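Local atomic coordinates of hypothetical protein yihE (Escherichia coli, PDB entry 1ZYL), a protein that phosphorylates itself and other proteins on serine and threonine in Escherichia coli, probably to suppress the effects of stress from reactive oxygen species. Residues A[117-122]-A[241-246]; A[268-273]-A[311-316]. All coordinates share one frame; numbering follows the deposited sequence.

Interaction 1 of 2, residues A[117-122]-A[241-246]; sequences DNIDQM and QRMQLE
Ile119 meets Met243, and Met122 meets Gln244, at side chains joining the start of helix 119-136 to helix 238-252. In the first pair the methionine methyl does the touching: Met243 CE is 3.5 Å from Ile119 CG2 and 3.7 Å from Ile119 CD1, so it contacts both branches, with the two chains at about a right angle. In the second pair, Met122 CE rests over a face of the Gln244 amide, 3.6 Å from Gln244 NE2 and 3.7 Å from Gln244 CD. Bends at both outer torsions of Met122 (chi2 87°, chi3 82°) turn its methyl onto that plane.

The amide is fixed from outside, since Gln244 OE1 accepts a hydrogen bond from the backbone N of Asn235. Were Gln244 shortened to an alanine, Asn235 N would probably lose this acceptor and a gap would open beneath the Met122 methyl. Farther out, Asn118 sits at the N-cap position of the helix that carries Ile119 and Met122, and Ile248 and Thr247 extend the opposing surface. With 192 Å² buried and only methyl-centred approaches between the segments, the chemistry implies cohesion by dispersion and shape, while the Gln244 amide finds its hydrogen bonds outside the two segments.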
ATOM      1  N   ASP A 117      -2.934  19.202  -2.432  1.00 59.47           N
ATOM      2  CA  ASP A 117      -3.322  20.414  -3.127  1.00 59.34           C
ATOM      3  C   ASP A 117      -2.101  21.282  -3.386  1.00 58.69           C
ATOM      4  O   ASP A 117      -1.784  21.608  -4.530  1.00 58.39           O
ATOM      5  CB  ASP A 117      -4.335  21.190  -2.287  1.00 61.73           C
ATOM      6  CG  ASP A 117      -5.723  21.174  -2.887  1.00 63.78           C
ATOM      7  OD1 ASP A 117      -6.661  21.683  -2.237  1.00 65.46           O
ATOM      8  OD2 ASP A 117      -5.876  20.658  -4.013  1.00 64.62           O
ATOM      9  N   ASN A 118      -1.417  21.652  -2.310  1.00 58.24           N
ATOM     10  CA  ASN A 118      -0.238  22.498  -2.405  1.00 57.03           C
ATOM     11  C   ASN A 118       0.795  21.886  -3.333  1.00 55.92           C
ATOM     12  O   ASN A 118       1.410  20.872  -3.008  1.00 56.03           O
ATOM     13  CB  ASN A 118       0.364  22.712  -1.019  1.00 58.07           C
ATOM     14  CG  ASN A 118       1.653  23.495  -1.067  1.00 60.41           C
ATOM     15  OD1 ASN A 118       2.639  23.036  -1.637  1.00 60.80           O
ATOM     16  ND2 ASN A 118       1.653  24.688  -0.474  1.00 61.32           N
ATOM     17  N   ILE A 119       0.982  22.512  -4.490  1.00 55.13           N
ATOM     18  CA  ILE A 119       1.933  22.030  -5.484  1.00 55.26           C
ATOM     19  C   ILE A 119       3.362  22.003  -4.947  1.00 57.09           C
ATOM     20  O   ILE A 119       4.202  21.251  -5.442  1.00 58.37           O
ATOM     21  CB  ILE A 119       1.910  22.909  -6.747  1.00 53.55           C
ATOM     22  CG1 ILE A 119       0.466  23.105  -7.221  1.00 53.82           C
ATOM     23  CG2 ILE A 119       2.731  22.250  -7.844  1.00 52.62           C
ATOM     24  CD1 ILE A 119       0.305  24.152  -8.318  1.00 51.43           C
ATOM     25  N   ASP A 120       3.642  22.824  -3.940  1.00 57.87           N
ATOM     26  CA  ASP A 120       4.979  22.877  -3.361  1.00 57.75           C
ATOM     27  C   ASP A 120       5.284  21.594  -2.589  1.00 55.49           C
ATOM     28  O   ASP A 120       6.357  21.007  -2.747  1.00 55.27           O
ATOM     29  CB  ASP A 120       5.114  24.092  -2.436  1.00 62.23           C
ATOM     30  CG  ASP A 120       6.359  24.919  -2.729  1.00 66.64           C
ATOM     31  OD1 ASP A 120       6.447  25.487  -3.844  1.00 68.20           O
ATOM     32  OD2 ASP A 120       7.246  24.998  -1.849  1.00 67.72           O
ATOM     33  N   GLN A 121       4.344  21.160  -1.752  1.00 52.20           N
ATOM     34  CA  GLN A 121       4.529  19.937  -0.981  1.00 48.96           C
ATOM     35  C   GLN A 121       4.639  18.759  -1.942  1.00 47.55           C
ATOM     36  O   GLN A 121       5.339  17.781  -1.677  1.00 46.77           O
ATOM     37  CB  GLN A 121       3.356  19.726  -0.024  1.00 48.20           C
ATOM     38  CG  GLN A 121       3.319  20.719   1.127  1.00 46.31           C
ATOM     39  CD  GLN A 121       2.269  20.381   2.170  1.00 45.61           C
ATOM     40  OE1 GLN A 121       2.249  20.969   3.246  1.00 45.79           O
ATOM     41  NE2 GLN A 121       1.390  19.435   1.855  1.00 45.01           N
ATOM     42  N   MET A 122       3.941  18.876  -3.065  1.00 46.11           N
ATOM     43  CA  MET A 122       3.950  17.856  -4.105  1.00 43.46           C
ATOM     44  C   MET A 122       5.386  17.686  -4.577  1.00 40.56           C
ATOM     45  O   MET A 122       5.880  16.574  -4.685  1.00 39.31           O
ATOM     46  CB  MET A 122       3.084  18.305  -5.282  1.00 45.16           C
ATOM     47  CG  MET A 122       2.622  17.188  -6.187  1.00 45.40           C
ATOM     48  SD  MET A 122       1.104  16.470  -5.575  1.00 49.07           S
ATOM     49  CE  MET A 122      -0.111  17.635  -6.230  1.00 44.27           C
ATOM     50  N   GLN A 241      -4.034  17.577 -13.230  1.00 32.06           N
ATOM     51  CA  GLN A 241      -3.215  16.379 -13.160  1.00 29.59           C
ATOM     52  C   GLN A 241      -2.148  16.370 -14.238  1.00 30.15           C
ATOM     53  O   GLN A 241      -1.163  15.642 -14.145  1.00 30.11           O
ATOM     54  CB  GLN A 241      -4.087  15.138 -13.294  1.00 27.51           C
ATOM     55  CG  GLN A 241      -5.183  15.070 -12.270  1.00 25.48           C
ATOM     56  CD  GLN A 241      -5.728  13.671 -12.098  1.00 25.21           C
ATOM     57  OE1 GLN A 241      -6.719  13.471 -11.400  1.00 25.36           O
ATOM     58  NE2 GLN A 241      -5.078  12.691 -12.726  1.00 24.19           N
ATOM     59  N   ARG A 242      -2.344  17.169 -15.276  1.00 31.37           N
ATOM     60  CA  ARG A 242      -1.342  17.225 -16.323  1.00 32.62           C
ATOM     61  C   ARG A 242      -0.138  17.983 -15.790  1.00 33.33           C
ATOM     62  O   ARG A 242       0.999  17.651 -16.110  1.00 34.81           O
ATOM     63  CB  ARG A 242      -1.859  17.945 -17.569  1.00 32.17           C
ATOM     64  CG  ARG A 242      -0.792  18.085 -18.631  1.00 33.13           C
ATOM     65  CD  ARG A 242      -1.212  18.992 -19.756  1.00 38.15           C
ATOM     66  NE  ARG A 242      -0.091  19.221 -20.662  1.00 44.59           N
ATOM     67  CZ  ARG A 242      -0.117  20.051 -21.701  1.00 46.48           C
ATOM     68  NH1 ARG A 242       0.962  20.194 -22.472  1.00 44.54           N
ATOM     69  NH2 ARG A 242      -1.222  20.742 -21.964  1.00 46.95           N
ATOM     70  N   MET A 243      -0.382  19.001 -14.971  1.00 33.22           N
ATOM     71  CA  MET A 243       0.727  19.776 -14.457  1.00 34.85           C
ATOM     72  C   MET A 243       1.369  19.165 -13.229  1.00 35.38           C
ATOM     73  O   MET A 243       2.577  19.306 -13.047  1.00 37.45           O
ATOM     74  CB  MET A 243       0.298  21.209 -14.164  1.00 36.59           C
ATOM     75  CG  MET A 243      -0.519  21.378 -12.918  1.00 39.77           C
ATOM     76  SD  MET A 243       0.130  22.742 -11.985  1.00 40.58           S
ATOM     77  CE  MET A 243       1.351  21.878 -11.026  1.00 39.32           C
ATOM     78  N   GLN A 244       0.581  18.492 -12.387  1.00 34.05           N
ATOM     79  CA  GLN A 244       1.137  17.865 -11.186  1.00 32.01           C
ATOM     80  C   GLN A 244       2.094  16.787 -11.645  1.00 31.24           C
ATOM     81  O   GLN A 244       3.240  16.718 -11.203  1.00 30.68           O
ATOM     82  CB  GLN A 244       0.060  17.200 -10.340  1.00 30.93           C
ATOM     83  CG  GLN A 244      -1.115  18.065 -10.029  1.00 32.60           C
ATOM     84  CD  GLN A 244      -2.164  17.319  -9.241  1.00 34.13           C
ATOM     85  OE1 GLN A 244      -2.295  16.098  -9.364  1.00 36.67           O
ATOM     86  NE2 GLN A 244      -2.931  18.046  -8.434  1.00 33.70           N
ATOM     87  N   LEU A 245       1.613  15.938 -12.540  1.00 30.39           N
ATOM     88  CA  LEU A 245       2.451  14.874 -13.048  1.00 30.96           C
ATOM     89  C   LEU A 245       3.707  15.509 -13.621  1.00 31.75           C
ATOM     90  O   LEU A 245       4.828  15.143 -13.276  1.00 33.22           O
ATOM     91  CB  LEU A 245       1.721  14.085 -14.136  1.00 27.91           C
ATOM     92  CG  LEU A 245       2.537  12.905 -14.656  1.00 26.01           C
ATOM     93  CD1 LEU A 245       3.067  12.107 -13.476  1.00 23.33           C
ATOM     94  CD2 LEU A 245       1.681  12.038 -15.560  1.00 24.87           C
ATOM     95  N   GLU A 246       3.506  16.480 -14.493  1.00 31.38           N
ATOM     96  CA  GLU A 246       4.614  17.167 -15.115  1.00 30.56           C
ATOM     97  C   GLU A 246       5.535  17.737 -14.030  1.00 29.85           C
ATOM     98  O   GLU A 246       6.761  17.708 -14.167  1.00 30.07           O
ATOM     99  CB  GLU A 246       4.049  18.273 -16.009  1.00 31.92           C
ATOM    100  CG  GLU A 246       5.025  18.937 -16.964  1.00 34.53           C
ATOM    101  CD  GLU A 246       4.308  19.762 -18.037  1.00 35.39           C
ATOM    102  OE1 GLU A 246       4.954  20.624 -18.673  1.00 36.69           O
ATOM    103  OE2 GLU A 246       3.099  19.540 -18.252  1.00 33.07           O
TER

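Interaction 2 of 2, residues A[268-273]-A[311-316]; sequences PLRAMR and IEQAKV
A helix-helix junction in the helical C-terminal lobe brings Gln313, in the final turn of helix 300-316, against Arg270 and Ala271 on helix 266-283. The backbones come closest at Ala271 and Gln313, whose CA atoms are 6.6 Å apart. The CB of Gln313 is directed toward helix 266-283, and the chain, bent at chi2, brings the amide up to it, dividing its two polar atoms between two residues. Gln313 OE1 lies 3.8 Å from Ala271 CB, while Gln313 NE2 lies 3.7 Å from Arg270 CD. Both are van der Waals approaches to carbon, and the 129 Å² buried between the segments is correspondingly modest.

This lobe belongs to the kinase-like fold of the phosphotransferase enzyme family, in which a largely helical half follows a smaller half built on an antiparallel sheet. Helix 171-188 adjoins both partners here: its Val185 touches Pro268 and Met272, and its Leu181 touches Gln313. The same turn of helix 266-283 also sends Arg273 in another direction, to a salt bridge with Asp201, the inferred proton acceptor of the kinase.

Arg270 sets out with CG anti to the backbone N (chi1 172°) and stays extended at chi2, which carries its methylene CD to Gln313 NE2; the bend at chi3 (-77°) then redirects the guanidinium beyond it. The Arg270 and Gln313 side chains cross at about a right angle, with guanidinium and amide planes 65° apart. That steep tilt rules out a stack of the two planes. The charge is answered within its own helix, where Arg270 NH2 makes a salt bridge to OE1 of Glu267, a residue that Gln313 and Val316 also touch.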
ATOM      1  N   PRO A 268      -3.508   0.252 -15.941  1.00 19.26           N
ATOM      2  CA  PRO A 268      -3.475  -1.161 -15.566  1.00 19.51           C
ATOM      3  C   PRO A 268      -3.227  -1.303 -14.061  1.00 20.82           C
ATOM      4  O   PRO A 268      -3.760  -2.205 -13.423  1.00 22.49           O
ATOM      5  CB  PRO A 268      -2.337  -1.708 -16.411  1.00 18.27           C
ATOM      6  CG  PRO A 268      -2.520  -0.950 -17.675  1.00 19.18           C
ATOM      7  CD  PRO A 268      -2.721   0.471 -17.166  1.00 19.77           C
ATOM      8  N   LEU A 269      -2.430  -0.408 -13.483  1.00 21.92           N
ATOM      9  CA  LEU A 269      -2.152  -0.475 -12.043  1.00 21.35           C
ATOM     10  C   LEU A 269      -3.410  -0.196 -11.238  1.00 20.62           C
ATOM     11  O   LEU A 269      -3.684  -0.876 -10.247  1.00 22.28           O
ATOM     12  CB  LEU A 269      -1.066   0.529 -11.639  1.00 20.64           C
ATOM     13  CG  LEU A 269       0.340   0.207 -12.130  1.00 20.77           C
ATOM     14  CD1 LEU A 269       1.270   1.327 -11.752  1.00 21.77           C
ATOM     15  CD2 LEU A 269       0.802  -1.100 -11.538  1.00 19.94           C
ATOM     16  N   ARG A 270      -4.165   0.810 -11.664  1.00 19.34           N
ATOM     17  CA  ARG A 270      -5.399   1.173 -10.985  1.00 18.37           C
ATOM     18  C   ARG A 270      -6.381  -0.008 -11.075  1.00 18.73           C
ATOM     19  O   ARG A 270      -7.039  -0.365 -10.089  1.00 18.15           O
ATOM     20  CB  ARG A 270      -5.984   2.435 -11.623  1.00 17.59           C
ATOM     21  CG  ARG A 270      -7.379   2.802 -11.127  1.00 18.71           C
ATOM     22  CD  ARG A 270      -7.921   3.992 -11.886  1.00 17.95           C
ATOM     23  NE  ARG A 270      -7.340   5.261 -11.452  1.00 19.56           N
ATOM     24  CZ  ARG A 270      -6.774   6.140 -12.275  1.00 20.82           C
ATOM     25  NH1 ARG A 270      -6.282   7.278 -11.807  1.00 18.62           N
ATOM     26  NH2 ARG A 270      -6.684   5.875 -13.571  1.00 22.04           N
ATOM     27  N   ALA A 271      -6.464  -0.618 -12.255  1.00 16.98           N
ATOM     28  CA  ALA A 271      -7.335  -1.767 -12.445  1.00 15.99           C
ATOM     29  C   ALA A 271      -6.852  -2.839 -11.488  1.00 17.04           C
ATOM     30  O   ALA A 271      -7.646  -3.521 -10.841  1.00 18.38           O
ATOM     31  CB  ALA A 271      -7.235  -2.279 -13.867  1.00 14.48           C
ATOM     32  N   MET A 272      -5.533  -2.974 -11.399  1.00 17.35           N
ATOM     33  CA  MET A 272      -4.921  -3.970 -10.537  1.00 17.28           C
ATOM     34  C   MET A 272      -5.240  -3.758  -9.066  1.00 18.63           C
ATOM     35  O   MET A 272      -5.576  -4.711  -8.359  1.00 20.22           O
ATOM     36  CB  MET A 272      -3.408  -3.981 -10.756  1.00 16.08           C
ATOM     37  CG  MET A 272      -2.978  -4.703 -12.033  1.00 13.63           C
ATOM     38  SD  MET A 272      -1.227  -4.546 -12.436  1.00  4.91           S
ATOM     39  CE  MET A 272      -1.434  -4.349 -13.995  1.00  9.84           C
ATOM     40  N   ARG A 273      -5.143  -2.514  -8.605  1.00 18.60           N
ATOM     41  CA  ARG A 273      -5.418  -2.195  -7.207  1.00 20.04           C
ATOM     42  C   ARG A 273      -6.897  -2.399  -6.925  1.00 21.62           C
ATOM     43  O   ARG A 273      -7.309  -2.727  -5.806  1.00 19.65           O
ATOM     44  CB  ARG A 273      -5.048  -0.739  -6.910  1.00 20.73           C
ATOM     45  CG  ARG A 273      -5.347  -0.308  -5.480  1.00 22.67           C
ATOM     46  CD  ARG A 273      -5.151   1.182  -5.282  1.00 25.16           C
ATOM     47  NE  ARG A 273      -3.924   1.499  -4.562  1.00 27.58           N
ATOM     48  CZ  ARG A 273      -3.816   1.510  -3.236  1.00 29.70           C
ATOM     49  NH1 ARG A 273      -4.870   1.223  -2.481  1.00 29.20           N
ATOM     50  NH2 ARG A 273      -2.652   1.811  -2.667  1.00 29.17           N
ATOM     51  N   ILE A 311     -16.396  -2.947 -15.639  1.00 24.70           N
ATOM     52  CA  ILE A 311     -16.739  -2.737 -17.041  1.00 25.64           C
ATOM     53  C   ILE A 311     -16.255  -1.376 -17.541  1.00 28.28           C
ATOM     54  O   ILE A 311     -15.799  -1.242 -18.681  1.00 29.67           O
ATOM     55  CB  ILE A 311     -18.268  -2.843 -17.266  1.00 25.24           C
ATOM     56  CG1 ILE A 311     -18.692  -4.312 -17.180  1.00 24.66           C
ATOM     57  CG2 ILE A 311     -18.655  -2.234 -18.624  1.00 24.01           C
ATOM     58  CD1 ILE A 311     -20.126  -4.568 -17.540  1.00 22.64           C
ATOM     59  N   GLU A 312     -16.350  -0.360 -16.687  1.00 29.50           N
ATOM     60  CA  GLU A 312     -15.914   0.976 -17.067  1.00 30.27           C
ATOM     61  C   GLU A 312     -14.394   1.067 -17.235  1.00 30.77           C
ATOM     62  O   GLU A 312     -13.902   1.752 -18.135  1.00 30.18           O
ATOM     63  CB  GLU A 312     -16.384   1.995 -16.034  1.00 30.78           C
ATOM     64  CG  GLU A 312     -17.315   3.038 -16.613  1.00 33.95           C
ATOM     65  CD  GLU A 312     -16.822   3.558 -17.955  1.00 36.80           C
ATOM     66  OE1 GLU A 312     -15.653   4.006 -18.031  1.00 36.07           O
ATOM     67  OE2 GLU A 312     -17.606   3.513 -18.932  1.00 37.83           O
ATOM     68  N   GLN A 313     -13.657   0.365 -16.375  1.00 30.38           N
ATOM     69  CA  GLN A 313     -12.197   0.367 -16.431  1.00 28.81           C
ATOM     70  C   GLN A 313     -11.660  -0.232 -17.715  1.00 26.31           C
ATOM     71  O   GLN A 313     -10.660   0.242 -18.243  1.00 26.17           O
ATOM     72  CB  GLN A 313     -11.599  -0.389 -15.235  1.00 29.68           C
ATOM     73  CG  GLN A 313     -11.133   0.515 -14.108  1.00 29.86           C
ATOM     74  CD  GLN A 313     -10.006   1.437 -14.534  1.00 29.75           C
ATOM     75  OE1 GLN A 313      -8.933   0.978 -14.900  1.00 28.08           O
ATOM     76  NE2 GLN A 313     -10.248   2.742 -14.485  1.00 29.63           N
ATOM     77  N   ALA A 314     -12.313  -1.275 -18.215  1.00 24.01           N
ATOM     78  CA  ALA A 314     -11.857  -1.902 -19.453  1.00 24.72           C
ATOM     79  C   ALA A 314     -11.988  -0.920 -20.625  1.00 25.15           C
ATOM     80  O   ALA A 314     -11.196  -0.958 -21.568  1.00 23.17           O
ATOM     81  CB  ALA A 314     -12.647  -3.177 -19.728  1.00 22.06           C
ATOM     82  N   LYS A 315     -12.977  -0.034 -20.556  1.00 25.78           N
ATOM     83  CA  LYS A 315     -13.172   0.947 -21.612  1.00 28.70           C
ATOM     84  C   LYS A 315     -12.073   2.009 -21.579  1.00 28.87           C
ATOM     85  O   LYS A 315     -11.696   2.568 -22.610  1.00 28.31           O
ATOM     86  CB  LYS A 315     -14.550   1.592 -21.478  1.00 30.87           C
ATOM     87  CG  LYS A 315     -15.682   0.611 -21.742  1.00 33.71           C
ATOM     88  CD  LYS A 315     -17.050   1.236 -21.562  1.00 34.57           C
ATOM     89  CE  LYS A 315     -18.146   0.201 -21.787  1.00 36.63           C
ATOM     90  NZ  LYS A 315     -19.487   0.723 -21.386  1.00 38.56           N
ATOM     91  N   VAL A 316     -11.556   2.274 -20.387  1.00 29.25           N
ATOM     92  CA  VAL A 316     -10.491   3.248 -20.216  1.00 30.04           C
ATOM     93  C   VAL A 316      -9.205   2.679 -20.796  1.00 31.91           C
ATOM     94  O   VAL A 316      -8.331   3.416 -21.252  1.00 30.50           O
ATOM     95  CB  VAL A 316     -10.279   3.556 -18.726  1.00 30.45           C
ATOM     96  CG1 VAL A 316      -9.106   4.498 -18.538  1.00 29.96           C
ATOM     97  CG2 VAL A 316     -11.544   4.158 -18.148  1.00 30.64           C
TER

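From the N terminus, the chain forms the five-stranded sheet before reaching 117-122. The 118 residues that follow, including the rest of helix 119-136, then helices 149-161 and 171-188 and the short strands after them, make up the large loop closed by interaction 1 at 241-246. Only then does interaction 2 open, at 268-273; it closes a shorter, strand-free loop of 37 residues at 311-316. The two contacts are in series, neither nested nor crossed. Helices 238-252 and 266-283, consecutive in the chain, connect them. The centres of the two interactions lie about 23 Å apart, and their nearest atoms about 6 Å: interaction 1 ties helix 119-136 to 238-252, interaction 2 the C-terminal helix 300-316 to 266-283.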